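Local coordinates for amidohydrolase family protein (Acinetobacter baumannii, PDB 4I6K) that probably hydrolyses the lactone ring of 2-pyrone-4,6-dicarboxylic acid or a related compound, as a member of the amidohydrolase family, at residues A[27-35]-A[244-252]; A[174-184]-A[206-217]. One frame throughout, in Å; residues are numbered along the deposited sequence.

Contact 1. Residues A[27-35]-A[244-252]; sequences CIDTHAHVF and IWGSDWPHT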
loop_
_atom_site.group_PDB
_atom_site.type_symbol
_atom_site.label_atom_id
_atom_site.label_comp_id
_atom_site.label_asym_id
_atom_site.label_seq_id
_atom_site.Cartn_x
_atom_site.Cartn_y
_atom_site.Cartn_z
ATOM N N CYS A 27 2.989 -16.823 3.032
ATOM C CA CYS A 27 2.888 -16.132 1.755
ATOM C C CYS A 27 1.781 -15.089 1.754
ATOM O O CYS A 27 0.593 -15.423 1.807
ATOM C CB CYS A 27 2.668 -17.145 0.637
ATOM S SG CYS A 27 3.069 -16.538 -1.002
ATOM N N ILE A 28 2.184 -13.826 1.659
ATOM C CA ILE A 28 1.309 -12.707 1.999
ATOM C C ILE A 28 1.150 -11.674 0.877
ATOM O O ILE A 28 2.134 -11.167 0.340
ATOM C CB ILE A 28 1.818 -12.030 3.287
ATOM C CG1 ILE A 28 2.111 -13.102 4.349
ATOM C CG2 ILE A 28 0.832 -10.981 3.795
ATOM C CD1 ILE A 28 2.495 -12.551 5.707
ATOM N N ASP A 29 -0.099 -11.388 0.519
ATOM C CA ASP A 29 -0.427 -10.335 -0.448
ATOM C C ASP A 29 -0.834 -9.081 0.316
ATOM O O ASP A 29 -1.890 -9.054 0.964
ATOM C CB ASP A 29 -1.562 -10.784 -1.373
ATOM C CG ASP A 29 -1.997 -9.691 -2.344
ATOM O OD1 ASP A 29 -2.780 -9.988 -3.278
ATOM O OD2 ASP A 29 -1.559 -8.536 -2.167
ATOM N N THR A 30 -0.002 -8.046 0.251
ATOM C CA THR A 30 -0.177 -6.901 1.149
ATOM C C THR A 30 -0.948 -5.717 0.570
ATOM O O THR A 30 -0.942 -4.633 1.152
ATOM C CB THR A 30 1.175 -6.395 1.702
ATOM O OG1 THR A 30 1.920 -5.746 0.663
ATOM C CG2 THR A 30 1.989 -7.558 2.259
ATOM N N HIS A 31 -1.619 -5.913 -0.559
ATOM C CA HIS A 31 -2.332 -4.807 -1.168
ATOM C C HIS A 31 -3.439 -5.245 -2.117
ATOM O O HIS A 31 -3.202 -5.503 -3.299
ATOM C CB HIS A 31 -1.351 -3.892 -1.897
ATOM C CG HIS A 31 -1.816 -2.473 -2.000
ATOM N ND1 HIS A 31 -1.418 -1.497 -1.110
ATOM C CD2 HIS A 31 -2.650 -1.867 -2.880
ATOM C CE1 HIS A 31 -1.982 -0.347 -1.444
ATOM N NE2 HIS A 31 -2.736 -0.544 -2.511
ATOM N N ALA A 32 -4.655 -5.325 -1.590
ATOM C CA ALA A 32 -5.832 -5.521 -2.420
ATOM C C ALA A 32 -6.968 -4.693 -1.842
ATOM O O ALA A 32 -6.855 -4.151 -0.726
ATOM C CB ALA A 32 -6.206 -6.998 -2.479
ATOM N N HIS A 33 -8.061 -4.589 -2.595
ATOM C CA HIS A 33 -9.220 -3.832 -2.140
ATOM C C HIS A 33 -10.473 -4.657 -2.361
ATOM O O HIS A 33 -10.587 -5.337 -3.367
ATOM C CB HIS A 33 -9.353 -2.521 -2.914
ATOM C CG HIS A 33 -8.103 -1.697 -2.961
ATOM N ND1 HIS A 33 -7.736 -0.837 -1.948
ATOM C CD2 HIS A 33 -7.160 -1.559 -3.926
ATOM C CE1 HIS A 33 -6.616 -0.216 -2.278
ATOM N NE2 HIS A 33 -6.242 -0.641 -3.471
ATOM N N VAL A 34 -11.401 -4.635 -1.410
ATOM C CA VAL A 34 -12.730 -5.171 -1.673
ATOM C C VAL A 34 -13.687 -4.009 -1.697
ATOM O O VAL A 34 -13.451 -2.990 -1.048
ATOM C CB VAL A 34 -13.225 -6.158 -0.599
ATOM C CG1 VAL A 34 -12.427 -7.448 -0.651
ATOM C CG2 VAL A 34 -13.161 -5.523 0.778
ATOM N N PHE A 35 -14.760 -4.159 -2.463
ATOM C CA PHE A 35 -15.834 -3.167 -2.513
ATOM C C PHE A 35 -16.983 -3.713 -3.366
ATOM O O PHE A 35 -16.825 -4.711 -4.091
ATOM C CB PHE A 35 -15.335 -1.828 -3.076
ATOM C CG PHE A 35 -14.733 -1.948 -4.439
ATOM C CD1 PHE A 35 -15.546 -2.067 -5.559
ATOM C CD2 PHE A 35 -13.353 -1.984 -4.607
ATOM C CE1 PHE A 35 -15.000 -2.200 -6.829
ATOM C CE2 PHE A 35 -12.791 -2.114 -5.883
ATOM C CZ PHE A 35 -13.616 -2.222 -6.991
ATOM N N ILE A 244 8.027 -5.373 0.297
ATOM C CA ILE A 244 6.882 -6.283 0.308
ATOM C C ILE A 244 6.092 -6.214 -1.005
ATOM O O ILE A 244 6.200 -5.241 -1.763
ATOM C CB ILE A 244 5.953 -6.101 1.558
ATOM C CG1 ILE A 244 5.309 -4.714 1.601
ATOM C CG2 ILE A 244 6.711 -6.403 2.863
ATOM C CD1 ILE A 244 6.117 -3.687 2.353
ATOM N N TRP A 245 5.322 -7.266 -1.283
ATOM C CA TRP A 245 4.553 -7.337 -2.528
ATOM C C TRP A 245 3.042 -7.295 -2.341
ATOM O O TRP A 245 2.510 -7.764 -1.333
ATOM C CB TRP A 245 4.896 -8.599 -3.314
ATOM C CG TRP A 245 4.136 -8.692 -4.600
ATOM C CD1 TRP A 245 4.436 -8.072 -5.778
ATOM C CD2 TRP A 245 2.937 -9.433 -4.830
ATOM N NE1 TRP A 245 3.502 -8.392 -6.732
ATOM C CE2 TRP A 245 2.574 -9.233 -6.174
ATOM C CE3 TRP A 245 2.140 -10.264 -4.031
ATOM C CZ2 TRP A 245 1.447 -9.829 -6.737
ATOM C CZ3 TRP A 245 1.016 -10.853 -4.595
ATOM C CH2 TRP A 245 0.682 -10.631 -5.929
ATOM N N GLY A 246 2.360 -6.755 -3.345
ATOM C CA GLY A 246 0.912 -6.759 -3.364
ATOM C C GLY A 246 0.391 -6.951 -4.767
ATOM O O GLY A 246 0.962 -6.444 -5.739
ATOM N N SER A 247 -0.701 -7.687 -4.876
ATOM C CA SER A 247 -1.360 -7.877 -6.157
ATOM C C SER A 247 -1.950 -6.559 -6.670
ATOM O O SER A 247 -2.051 -6.344 -7.879
ATOM C CB SER A 247 -2.486 -8.920 -6.029
ATOM O OG SER A 247 -3.627 -8.381 -5.350
ATOM N N ASP A 248 -2.344 -5.689 -5.746
ATOM C CA ASP A 248 -3.194 -4.551 -6.077
ATOM C C ASP A 248 -4.433 -4.988 -6.855
ATOM O O ASP A 248 -4.950 -4.243 -7.688
ATOM C CB ASP A 248 -2.409 -3.512 -6.881
ATOM C CG ASP A 248 -3.165 -2.207 -7.041
ATOM O OD1 ASP A 248 -3.590 -1.901 -8.175
ATOM O OD2 ASP A 248 -3.332 -1.488 -6.034
ATOM N N TRP A 249 -4.904 -6.199 -6.576
ATOM C CA TRP A 249 -6.238 -6.625 -6.995
ATOM C C TRP A 249 -7.329 -5.699 -6.400
ATOM O O TRP A 249 -7.222 -5.258 -5.251
ATOM C CB TRP A 249 -6.462 -8.081 -6.579
ATOM C CG TRP A 249 -7.764 -8.635 -7.036
ATOM C CD1 TRP A 249 -8.030 -9.232 -8.235
ATOM C CD2 TRP A 249 -9.001 -8.638 -6.299
ATOM N NE1 TRP A 249 -9.347 -9.622 -8.284
ATOM C CE2 TRP A 249 -9.966 -9.264 -7.112
ATOM C CE3 TRP A 249 -9.379 -8.173 -5.035
ATOM C CZ2 TRP A 249 -11.292 -9.431 -6.700
ATOM C CZ3 TRP A 249 -10.694 -8.344 -4.627
ATOM C CH2 TRP A 249 -11.635 -8.961 -5.458
ATOM N N PRO A 250 -8.395 -5.405 -7.168
ATOM C CA PRO A 250 -8.723 -5.923 -8.486
ATOM C C PRO A 250 -8.246 -5.014 -9.609
ATOM O O PRO A 250 -8.925 -4.912 -10.630
ATOM C CB PRO A 250 -10.244 -5.908 -8.466
ATOM C CG PRO A 250 -10.554 -4.625 -7.707
ATOM C CD PRO A 250 -9.421 -4.453 -6.700
ATOM N N HIS A 251 -7.117 -4.337 -9.408
ATOM C CA HIS A 251 -6.420 -3.628 -10.497
ATOM C C HIS A 251 -7.295 -2.601 -11.163
ATOM O O HIS A 251 -7.490 -2.649 -12.382
ATOM C CB HIS A 251 -5.904 -4.624 -11.548
ATOM C CG HIS A 251 -5.376 -5.891 -10.949
ATOM N ND1 HIS A 251 -5.995 -7.112 -11.114
ATOM C CD2 HIS A 251 -4.318 -6.114 -10.131
ATOM C CE1 HIS A 251 -5.328 -8.038 -10.445
ATOM N NE2 HIS A 251 -4.309 -7.457 -9.838
ATOM N N THR A 252 -7.817 -1.674 -10.359
ATOM C CA THR A 252 -8.793 -0.675 -10.829
ATOM C C THR A 252 -8.283 0.180 -11.985
ATOM O O THR A 252 -7.127 0.617 -11.979
ATOM C CB THR A 252 -9.234 0.288 -9.694
ATOM O OG1 THR A 252 -8.087 0.725 -8.938
ATOM C CG2 THR A 252 -10.262 -0.391 -8.773
HETATM O O HOH W 1 4.691 -9.321 0.716
#
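Asp29 reaches across to Ser247 and ties the first barrel strand to the loop that follows the last one. Its CB lies 4.1 Å from CZ3 of Trp245, and the same indole atom touches CG. With CG anti to the backbone N (chi1 177°), the carboxylate is carried alongside the loop. There OD1 accepts from Ser247 OG at 2.8 Å through its syn lone pair, and also from the Tyr260 hydroxyl. OD2 is gripped twice, by Ser247 N at 3.0 Å and by His31 N in an Asx turn, the two donors coming from opposite faces of the carboxylate. A carboxylate suits this buried place because its two oxygens accept four hydrogen bonds. Ser247 OG in turn accepts from Trp249 N, an ST turn. Trp245 O receives both Thr30 N and Thr30 OG1, the latter at 2.9 Å from above the carbonyl plane. Having no side chain to run into His31 CB, Gly246 can pass close to the strand, its CA 3.3 Å from Asp29 OD2. His33 N bonds to Trp249 O at 2.9 Å, and the Phe35 ring meets CG of Pro250, which follows a cis peptide. His31 and His33, of the amidohydrolase HxH motif, both bond citrate through NE2, His33 weakly, while Lys210 NZ and Val73 O respectively hold their ND1 atoms. Strand 69-73 flanks strand 28-32, while helices 55-64, 260-270 and 274-289 pack around the pair.

Contact 2. Residues A[174-184]-A[206-217]; sequences FDVVIDHFGRV and QHWIKVSGFYRL. With CIT (citric acid), chain B.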
loop_
_atom_site.group_PDB
_atom_site.type_symbol
_atom_site.label_atom_id
_atom_site.label_comp_id
_atom_site.label_asym_id
_atom_site.label_seq_id
_atom_site.Cartn_x
_atom_site.Cartn_y
_atom_site.Cartn_z
ATOM N N PHE A 174 6.952 5.280 13.903
ATOM C CA PHE A 174 6.229 4.274 13.112
ATOM C C PHE A 174 6.883 3.899 11.790
ATOM O O PHE A 174 7.688 4.646 11.225
ATOM C CB PHE A 174 4.753 4.653 12.875
ATOM C CG PHE A 174 4.532 6.092 12.415
ATOM C CD1 PHE A 174 5.118 6.572 11.247
ATOM C CD2 PHE A 174 3.705 6.950 13.144
ATOM C CE1 PHE A 174 4.905 7.889 10.829
ATOM C CE2 PHE A 174 3.482 8.269 12.724
ATOM C CZ PHE A 174 4.081 8.735 11.574
ATOM N N ASP A 175 6.517 2.722 11.303
ATOM C CA ASP A 175 6.876 2.291 9.964
ATOM C C ASP A 175 6.179 3.174 8.942
ATOM O O ASP A 175 5.005 3.502 9.097
ATOM C CB ASP A 175 6.429 0.846 9.773
ATOM C CG ASP A 175 7.138 -0.099 10.717
ATOM O OD1 ASP A 175 6.455 -0.857 11.442
ATOM O OD2 ASP A 175 8.389 -0.066 10.742
ATOM N N VAL A 176 6.902 3.574 7.906
ATOM C CA VAL A 176 6.271 4.276 6.792
ATOM C C VAL A 176 6.336 3.401 5.542
ATOM O O VAL A 176 7.396 2.917 5.142
ATOM C CB VAL A 176 6.909 5.646 6.501
ATOM C CG1 VAL A 176 6.053 6.429 5.506
ATOM C CG2 VAL A 176 7.098 6.457 7.786
ATOM N N VAL A 177 5.186 3.184 4.933
ATOM C CA VAL A 177 5.082 2.221 3.852
ATOM C C VAL A 177 4.737 2.957 2.577
ATOM O O VAL A 177 3.811 3.759 2.556
ATOM C CB VAL A 177 4.003 1.175 4.184
ATOM C CG1 VAL A 177 3.936 0.119 3.112
ATOM C CG2 VAL A 177 4.304 0.548 5.558
ATOM N N ILE A 178 5.499 2.721 1.517
ATOM C CA ILE A 178 5.258 3.460 0.284
ATOM C C ILE A 178 4.669 2.572 -0.804
ATOM O O ILE A 178 5.266 1.569 -1.167
ATOM C CB ILE A 178 6.525 4.196 -0.230
ATOM C CG1 ILE A 178 7.054 5.182 0.828
ATOM C CG2 ILE A 178 6.228 4.932 -1.539
ATOM C CD1 ILE A 178 8.267 4.661 1.574
ATOM N N ASP A 179 3.491 2.960 -1.302
ATOM C CA ASP A 179 2.734 2.206 -2.301
ATOM C C ASP A 179 3.370 2.204 -3.692
ATOM O O ASP A 179 3.875 3.226 -4.150
ATOM C CB ASP A 179 1.322 2.783 -2.426
ATOM C CG ASP A 179 0.439 2.441 -1.246
ATOM O OD1 ASP A 179 -0.591 3.127 -1.073
ATOM O OD2 ASP A 179 0.760 1.488 -0.500
ATOM N N HIS A 180 3.333 1.040 -4.347
ATOM C CA HIS A 180 3.654 0.890 -5.777
ATOM C C HIS A 180 4.968 1.548 -6.227
ATOM O O HIS A 180 4.966 2.514 -7.002
ATOM C CB HIS A 180 2.491 1.400 -6.635
ATOM C CG HIS A 180 1.143 0.953 -6.158
ATOM N ND1 HIS A 180 0.915 -0.308 -5.647
ATOM C CD2 HIS A 180 -0.053 1.594 -6.128
ATOM C CE1 HIS A 180 -0.359 -0.418 -5.306
ATOM N NE2 HIS A 180 -0.968 0.721 -5.588
ATOM N N PHE A 181 6.084 1.001 -5.743
ATOM C CA PHE A 181 7.430 1.482 -6.076
ATOM C C PHE A 181 7.653 2.974 -5.869
ATOM O O PHE A 181 8.673 3.500 -6.315
ATOM C CB PHE A 181 7.797 1.129 -7.517
ATOM C CG PHE A 181 7.716 -0.338 -7.821
ATOM C CD1 PHE A 181 8.859 -1.128 -7.805
ATOM C CD2 PHE A 181 6.499 -0.930 -8.118
ATOM C CE1 PHE A 181 8.790 -2.476 -8.094
ATOM C CE2 PHE A 181 6.427 -2.280 -8.404
ATOM C CZ PHE A 181 7.568 -3.052 -8.397
ATOM N N GLY A 182 6.721 3.648 -5.196
ATOM C CA GLY A 182 6.822 5.094 -5.004
ATOM C C GLY A 182 6.287 5.855 -6.203
ATOM O O GLY A 182 6.588 7.037 -6.390
ATOM N N ARG A 183 5.504 5.162 -7.025
ATOM C CA ARG A 183 4.782 5.781 -8.154
ATOM C C ARG A 183 5.670 6.619 -9.060
ATOM O O ARG A 183 5.361 7.774 -9.365
ATOM C CB ARG A 183 3.584 6.605 -7.670
ATOM C CG ARG A 183 2.380 5.751 -7.199
ATOM C CD ARG A 183 1.888 4.810 -8.295
ATOM N NE ARG A 183 1.406 5.557 -9.462
ATOM C CZ ARG A 183 0.152 5.974 -9.621
ATOM N NH1 ARG A 183 -0.755 5.723 -8.695
ATOM N NH2 ARG A 183 -0.200 6.649 -10.704
ATOM N N VAL A 184 6.774 6.016 -9.491
ATOM C CA VAL A 184 7.714 6.676 -10.386
ATOM C C VAL A 184 6.928 7.418 -11.462
ATOM O O VAL A 184 5.952 6.882 -11.988
ATOM C CB VAL A 184 8.663 5.641 -11.037
ATOM C CG1 VAL A 184 9.711 6.321 -11.896
ATOM C CG2 VAL A 184 9.317 4.765 -9.969
ATOM N N GLN A 206 13.185 2.824 8.961
ATOM C CA GLN A 206 11.793 3.272 9.033
ATOM C C GLN A 206 10.907 2.975 7.837
ATOM O O GLN A 206 9.701 2.748 7.999
ATOM C CB GLN A 206 11.695 4.761 9.335
ATOM C CG GLN A 206 10.247 5.227 9.352
ATOM C CD GLN A 206 10.118 6.717 9.564
ATOM O OE1 GLN A 206 10.906 7.507 9.034
ATOM N NE2 GLN A 206 9.124 7.113 10.341
ATOM N N HIS A 207 11.482 3.005 6.642
ATOM C CA HIS A 207 10.662 2.953 5.433
ATOM C C HIS A 207 10.574 1.580 4.807
ATOM O O HIS A 207 11.556 0.846 4.794
ATOM C CB HIS A 207 11.172 3.950 4.404
ATOM C CG HIS A 207 11.163 5.356 4.895
ATOM N ND1 HIS A 207 12.307 6.008 5.302
ATOM C CD2 HIS A 207 10.146 6.227 5.076
ATOM C CE1 HIS A 207 11.995 7.230 5.695
ATOM N NE2 HIS A 207 10.690 7.388 5.570
ATOM N N TRP A 208 9.385 1.256 4.294
ATOM C CA TRP A 208 9.124 0.014 3.564
ATOM C C TRP A 208 8.567 0.374 2.195
ATOM O O TRP A 208 7.823 1.355 2.059
ATOM C CB TRP A 208 8.091 -0.855 4.290
ATOM C CG TRP A 208 8.468 -1.242 5.676
ATOM C CD1 TRP A 208 8.549 -0.421 6.764
ATOM C CD2 TRP A 208 8.820 -2.556 6.134
ATOM N NE1 TRP A 208 8.940 -1.143 7.873
ATOM C CE2 TRP A 208 9.098 -2.458 7.514
ATOM C CE3 TRP A 208 8.922 -3.804 5.512
ATOM C CZ2 TRP A 208 9.477 -3.564 8.281
ATOM C CZ3 TRP A 208 9.301 -4.909 6.282
ATOM C CH2 TRP A 208 9.574 -4.777 7.647
ATOM N N ILE A 209 8.908 -0.427 1.186
ATOM C CA ILE A 209 8.376 -0.199 -0.152
ATOM C C ILE A 209 7.626 -1.405 -0.701
ATOM O O ILE A 209 8.110 -2.549 -0.624
ATOM C CB ILE A 209 9.476 0.170 -1.143
ATOM C CG1 ILE A 209 10.232 1.390 -0.641
ATOM C CG2 ILE A 209 8.862 0.438 -2.498
ATOM C CD1 ILE A 209 11.579 1.559 -1.279
ATOM N N LYS A 210 6.439 -1.136 -1.248
ATOM C CA LYS A 210 5.625 -2.160 -1.891
ATOM C C LYS A 210 6.039 -2.266 -3.349
ATOM O O LYS A 210 6.045 -1.261 -4.057
ATOM C CB LYS A 210 4.136 -1.805 -1.804
ATOM C CG LYS A 210 3.606 -1.530 -0.401
ATOM C CD LYS A 210 2.224 -2.141 -0.239
ATOM C CE LYS A 210 1.444 -1.493 0.876
ATOM N NZ LYS A 210 0.133 -2.188 1.073
ATOM N N VAL A 211 6.385 -3.474 -3.800
ATOM C CA VAL A 211 6.747 -3.680 -5.209
ATOM C C VAL A 211 5.530 -4.161 -5.999
ATOM O O VAL A 211 5.593 -5.120 -6.764
ATOM C CB VAL A 211 7.941 -4.660 -5.392
ATOM C CG1 VAL A 211 9.249 -4.056 -4.845
ATOM C CG2 VAL A 211 7.652 -6.015 -4.740
ATOM N N SER A 212 4.418 -3.465 -5.802
ATOM C CA SER A 212 3.149 -3.824 -6.394
ATOM C C SER A 212 2.842 -2.819 -7.472
ATOM O O SER A 212 3.493 -1.773 -7.547
ATOM C CB SER A 212 2.064 -3.714 -5.331
ATOM O OG SER A 212 2.012 -2.391 -4.811
ATOM N N GLY A 213 1.832 -3.123 -8.285
ATOM C CA GLY A 213 1.270 -2.144 -9.217
ATOM C C GLY A 213 2.246 -1.600 -10.249
ATOM O O GLY A 213 2.125 -0.448 -10.676
ATOM N N PHE A 214 3.197 -2.431 -10.666
ATOM C CA PHE A 214 4.142 -2.027 -11.701
ATOM C C PHE A 214 3.397 -1.365 -12.848
ATOM O O PHE A 214 3.928 -0.468 -13.504
ATOM C CB PHE A 214 4.884 -3.233 -12.250
ATOM C CG PHE A 214 4.039 -4.086 -13.155
ATOM C CD1 PHE A 214 4.022 -3.861 -14.524
ATOM C CD2 PHE A 214 3.235 -5.087 -12.632
ATOM C CE1 PHE A 214 3.237 -4.634 -15.357
ATOM C CE2 PHE A 214 2.440 -5.869 -13.458
ATOM C CZ PHE A 214 2.444 -5.647 -14.823
ATOM N N TYR A 215 2.168 -1.812 -13.098
ATOM C CA TYR A 215 1.391 -1.303 -14.232
ATOM C C TYR A 215 0.850 0.117 -14.038
ATOM O O TYR A 215 0.205 0.650 -14.947
ATOM C CB TYR A 215 0.241 -2.252 -14.586
ATOM C CG TYR A 215 -0.637 -2.568 -13.404
ATOM C CD1 TYR A 215 -0.446 -3.742 -12.675
ATOM C CD2 TYR A 215 -1.638 -1.682 -12.991
ATOM C CE1 TYR A 215 -1.233 -4.039 -11.582
ATOM C CE2 TYR A 215 -2.441 -1.975 -11.901
ATOM C CZ TYR A 215 -2.227 -3.156 -11.198
ATOM O OH TYR A 215 -3.002 -3.462 -10.108
ATOM N N ARG A 216 1.089 0.728 -12.875
ATOM C CA ARG A 216 0.725 2.148 -12.693
ATOM C C ARG A 216 1.905 3.063 -13.021
ATOM O O ARG A 216 1.841 4.295 -12.887
ATOM C CB ARG A 216 0.210 2.415 -11.277
ATOM C CG ARG A 216 -0.913 1.484 -10.864
ATOM C CD ARG A 216 -1.659 1.994 -9.645
ATOM N NE ARG A 216 -2.745 1.090 -9.265
ATOM C CZ ARG A 216 -3.963 1.118 -9.795
ATOM N NH1 ARG A 216 -4.890 0.257 -9.387
ATOM N NH2 ARG A 216 -4.255 2.004 -10.738
ATOM N N LEU A 217 2.992 2.444 -13.449
ATOM C CA LEU A 217 4.219 3.171 -13.734
ATOM C C LEU A 217 4.281 3.615 -15.213
ATOM O O LEU A 217 5.176 4.354 -15.609
ATOM C CB LEU A 217 5.435 2.310 -13.353
ATOM C CG LEU A 217 5.515 1.775 -11.914
ATOM C CD1 LEU A 217 6.688 0.807 -11.753
ATOM C CD2 LEU A 217 5.604 2.911 -10.879
HETATM C C1 CIT B . -7.611 3.407 -4.674
HETATM O O1 CIT B . -7.405 3.646 -3.459
HETATM O O2 CIT B . -8.533 3.992 -5.278
HETATM C C2 CIT B . -6.735 2.451 -5.439
HETATM C C3 CIT B . -5.449 3.198 -5.759
HETATM O O7 CIT B . -4.741 3.356 -4.496
HETATM C C4 CIT B . -4.602 2.357 -6.673
HETATM C C5 CIT B . -4.409 1.136 -5.827
HETATM O O3 CIT B . -3.725 1.197 -4.774
HETATM O O4 CIT B . -4.964 0.077 -6.178
HETATM C C6 CIT B . -5.708 4.561 -6.399
HETATM O O5 CIT B . -6.104 4.679 -7.587
HETATM O O6 CIT B . -5.505 5.597 -5.720
HETATM O O HOH W 2 3.334 6.193 -11.342
#
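Ser212 OG meets His180 at the edge of its ring, near the imidazole plane and 2.5 Å from ND1, a very short hydrogen bond. From the other nitrogen, NE2 donates an almost straight bond (169°) to citrate O3, so the ring is held at two points of its rim. Arg216 crosses the same imidazole, its CD against CD2, with the guanidinium and ring planes 37° apart. Its chain runs straight out from CG to NE (chi3 180°), which lays one guanidinium face over citrate C4, and NH1 makes a weak bond to O4 besides its salt bridge with Asp248. CB of Arg216 sits over a face of the Arg183 guanidinium, whose NE is tied to Arg216 O through a water.

Phe181 turns the face of its ring to the chain at Val211, whose CA is 3.6 Å from the centroid; a flat aromatic face suits this CH-pi contact. Leu217 CD1 approaches CD2 of the ring. Phe181 N donates to Lys210 O at 2.8 Å, carrying the backbone bonding past the strand ends. Between strands 176-178 and 207-210 the parallel pairing puts Val177 beside Trp208 on one side of the sheet, and Val176 and Ile178 beside His207 and Ile209 on the other. At the start, Trp208 NE1 donates to Asp175 OD2 at 3.1 Å from above the carboxylate plane, the two planes nearly perpendicular.

Backbone hydrogen bonds and apolar packing thus join the two strands of this beta-alpha-beta unit, whereas past their ends polar groups hold citrate, probably from the crystallisation liquor, consistent with a site for a dicarboxylic substrate.

Both contacts are buried and belong to one parallel barrel. Contact 1 joins the first strand to the loop after the last, closing the ring of strands, whereas contact 2 pairs two successive strands inside the stretch of chain that contact 1 closes. Contact 2 buries nearly twice the area, with regular strand pairing and apolar side chains; contact 1 relies more on a carboxylate and hydroxyls binding irregular backbone. They touch directly: Ile244 O lies 2.7 Å from Val211 N, a probable hydrogen bond, and Lys210 NZ is 2.7 Å from Thr30 O. Different as their cores are, both send donors from the C-terminal ends of the strands to the same bound acid.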